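PDB 6QIX: P43 from Trichuris muris, which is the major secreted protein of this whipworm parasite, tethering to matrix and inhibiting the function of interleukin-13. Local coordinates for residues R134-S139 and H345-N350. Numbering follows the deposited sequence.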
loop_
_atom_site.group_PDB
_atom_site.type_symbol
_atom_site.label_atom_id
_atom_site.label_comp_id
_atom_site.label_asym_id
_atom_site.label_seq_id
_atom_site.Cartn_x
_atom_site.Cartn_y
_atom_site.Cartn_z
ATOM N N ARG A 134 -0.544 9.618 7.893
ATOM C CA ARG A 134 -0.350 10.036 9.272
ATOM C C ARG A 134 -1.506 10.909 9.759
ATOM O O ARG A 134 -2.192 11.572 8.957
ATOM C CB ARG A 134 0.951 10.807 9.431
ATOM C CG ARG A 134 2.161 10.036 9.035
ATOM C CD ARG A 134 3.270 10.998 8.520
ATOM N NE ARG A 134 3.570 12.087 9.454
ATOM C CZ ARG A 134 4.556 12.975 9.263
ATOM N NH1 ARG A 134 5.347 12.866 8.196
ATOM N NH2 ARG A 134 4.752 13.971 10.119
ATOM N N PRO A 135 -1.723 10.957 11.083
ATOM C CA PRO A 135 -2.800 11.803 11.588
ATOM C C PRO A 135 -2.589 13.242 11.224
ATOM O O PRO A 135 -3.569 14.000 11.119
ATOM C CB PRO A 135 -2.756 11.582 13.106
ATOM C CG PRO A 135 -1.427 11.103 13.396
ATOM C CD PRO A 135 -1.016 10.286 12.188
ATOM N N ASP A 136 -1.327 13.646 11.056
ATOM C CA ASP A 136 -0.998 15.027 10.792
ATOM C C ASP A 136 -0.703 15.286 9.312
ATOM O O ASP A 136 -0.240 16.370 8.966
ATOM C CB ASP A 136 0.176 15.496 11.690
ATOM C CG ASP A 136 1.435 14.624 11.575
ATOM O OD1 ASP A 136 1.357 13.555 10.961
ATOM O OD2 ASP A 136 2.516 15.016 12.123
ATOM N N THR A 137 -0.988 14.346 8.430
ATOM C CA THR A 137 -0.847 14.624 7.015
ATOM C C THR A 137 -2.006 15.495 6.556
ATOM O O THR A 137 -3.160 15.084 6.705
ATOM C CB THR A 137 -0.862 13.345 6.171
ATOM O OG1 THR A 137 0.177 12.463 6.583
ATOM C CG2 THR A 137 -0.665 13.739 4.705
ATOM N N PRO A 138 -1.761 16.691 6.009
ATOM C CA PRO A 138 -2.886 17.521 5.547
ATOM C C PRO A 138 -3.620 16.831 4.409
ATOM O O PRO A 138 -3.004 16.216 3.534
ATOM C CB PRO A 138 -2.221 18.819 5.076
ATOM C CG PRO A 138 -0.816 18.798 5.704
ATOM C CD PRO A 138 -0.459 17.327 5.747
ATOM N N SER A 139 -4.944 16.945 4.427
ATOM C CA SER A 139 -5.768 16.290 3.427
ATOM C C SER A 139 -5.304 16.634 2.008
ATOM O O SER A 139 -5.217 15.757 1.147
ATOM C CB SER A 139 -7.235 16.680 3.645
ATOM O OG SER A 139 -8.051 16.048 2.658
ATOM N N HIS A 345 3.911 1.201 11.165
ATOM C CA HIS A 345 4.186 1.885 9.921
ATOM C C HIS A 345 3.114 2.951 9.674
ATOM O O HIS A 345 1.915 2.642 9.758
ATOM C CB HIS A 345 4.194 0.840 8.790
ATOM C CG HIS A 345 4.585 1.393 7.462
ATOM N ND1 HIS A 345 5.897 1.649 7.140
ATOM C CD2 HIS A 345 3.843 1.809 6.407
ATOM C CE1 HIS A 345 5.958 2.137 5.917
ATOM N NE2 HIS A 345 4.721 2.253 5.451
ATOM N N PRO A 346 3.497 4.175 9.270
ATOM C CA PRO A 346 4.839 4.602 8.812
ATOM C C PRO A 346 5.772 5.119 9.920
ATOM O O PRO A 346 6.766 5.802 9.648
ATOM C CB PRO A 346 4.527 5.729 7.836
ATOM C CG PRO A 346 3.291 6.354 8.423
ATOM C CD PRO A 346 2.466 5.170 8.959
ATOM N N TYR A 347 5.474 4.764 11.162
ATOM C CA TYR A 347 6.314 5.101 12.308
ATOM C C TYR A 347 7.176 3.914 12.731
ATOM O O TYR A 347 6.891 2.769 12.410
ATOM C CB TYR A 347 5.437 5.554 13.476
ATOM C CG TYR A 347 4.614 6.806 13.192
ATOM C CD1 TYR A 347 5.077 8.066 13.597
ATOM C CD2 TYR A 347 3.389 6.737 12.519
ATOM C CE1 TYR A 347 4.318 9.215 13.368
ATOM C CE2 TYR A 347 2.654 7.868 12.274
ATOM C CZ TYR A 347 3.124 9.101 12.689
ATOM O OH TYR A 347 2.379 10.229 12.419
ATOM N N GLU A 348 8.252 4.214 13.462
ATOM C CA GLU A 348 9.122 3.194 14.033
ATOM C C GLU A 348 9.619 3.695 15.388
ATOM O O GLU A 348 9.633 4.899 15.636
ATOM C CB GLU A 348 10.304 2.907 13.097
ATOM C CG GLU A 348 11.214 4.138 12.899
ATOM C CD GLU A 348 12.354 3.968 11.863
ATOM O OE1 GLU A 348 12.592 2.868 11.316
ATOM O OE2 GLU A 348 13.019 4.980 11.584
ATOM N N PRO A 349 10.064 2.799 16.254
ATOM C CA PRO A 349 10.616 3.292 17.529
ATOM C C PRO A 349 11.852 4.142 17.278
ATOM O O PRO A 349 12.655 3.854 16.381
ATOM C CB PRO A 349 10.945 2.019 18.316
ATOM C CG PRO A 349 10.114 0.927 17.674
ATOM C CD PRO A 349 9.997 1.319 16.201
ATOM N N ASN A 350 12.007 5.193 18.099
ATOM C CA ASN A 350 13.260 5.937 18.152
ATOM C C ASN A 350 14.356 5.054 18.795
ATOM O O ASN A 350 14.134 3.906 19.174
ATOM C CB ASN A 350 13.043 7.271 18.886
ATOM C CG ASN A 350 12.806 7.107 20.364
ATOM O OD1 ASN A 350 12.748 5.993 20.887
ATOM N ND2 ASN A 350 12.627 8.245 21.057
HETATM O O HOH W 1 3.057 12.569 13.630
#
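R134 and Y347 meet where a type I beta turn, R134 to T137, packs against the start of strand 347-349; the backbones come nearest at R134 and P346, 7.5 Å between CA atoms. The turn, closed by T137 N donating to R134 O, lies between helices 126-129 and 139-151, while the strand pairs antiparallel with 356-358. A cis peptide bond precedes P346, whose CG touches R134 CG at 3.9 Å. Y347 reaches across, its CG anti to its own carbonyl carbon (chi1 -62°), and its phenol oxygen lodges against the aliphatic base of R134: OH is 3.4 Å from R134 CB. P135 CD comes in at the ring edge, also 3.4 Å from Y347 OH, and F243 stacks on the ring. The R134 chain bends at chi3 (52°) and turns its guanidinium, 77° from the ring plane, onto D136. That grip is side-on: NE meets OD1 and NH2 meets OD2, each on the syn side but tilted out of the carboxylate plane. NH2 also forms a salt bridge with E367. No direct hydrogen bond joins the segments; instead a water at the ring edge, 2.7 Å from Y347 OH, donates to D136 OD2 at 2.9 Å.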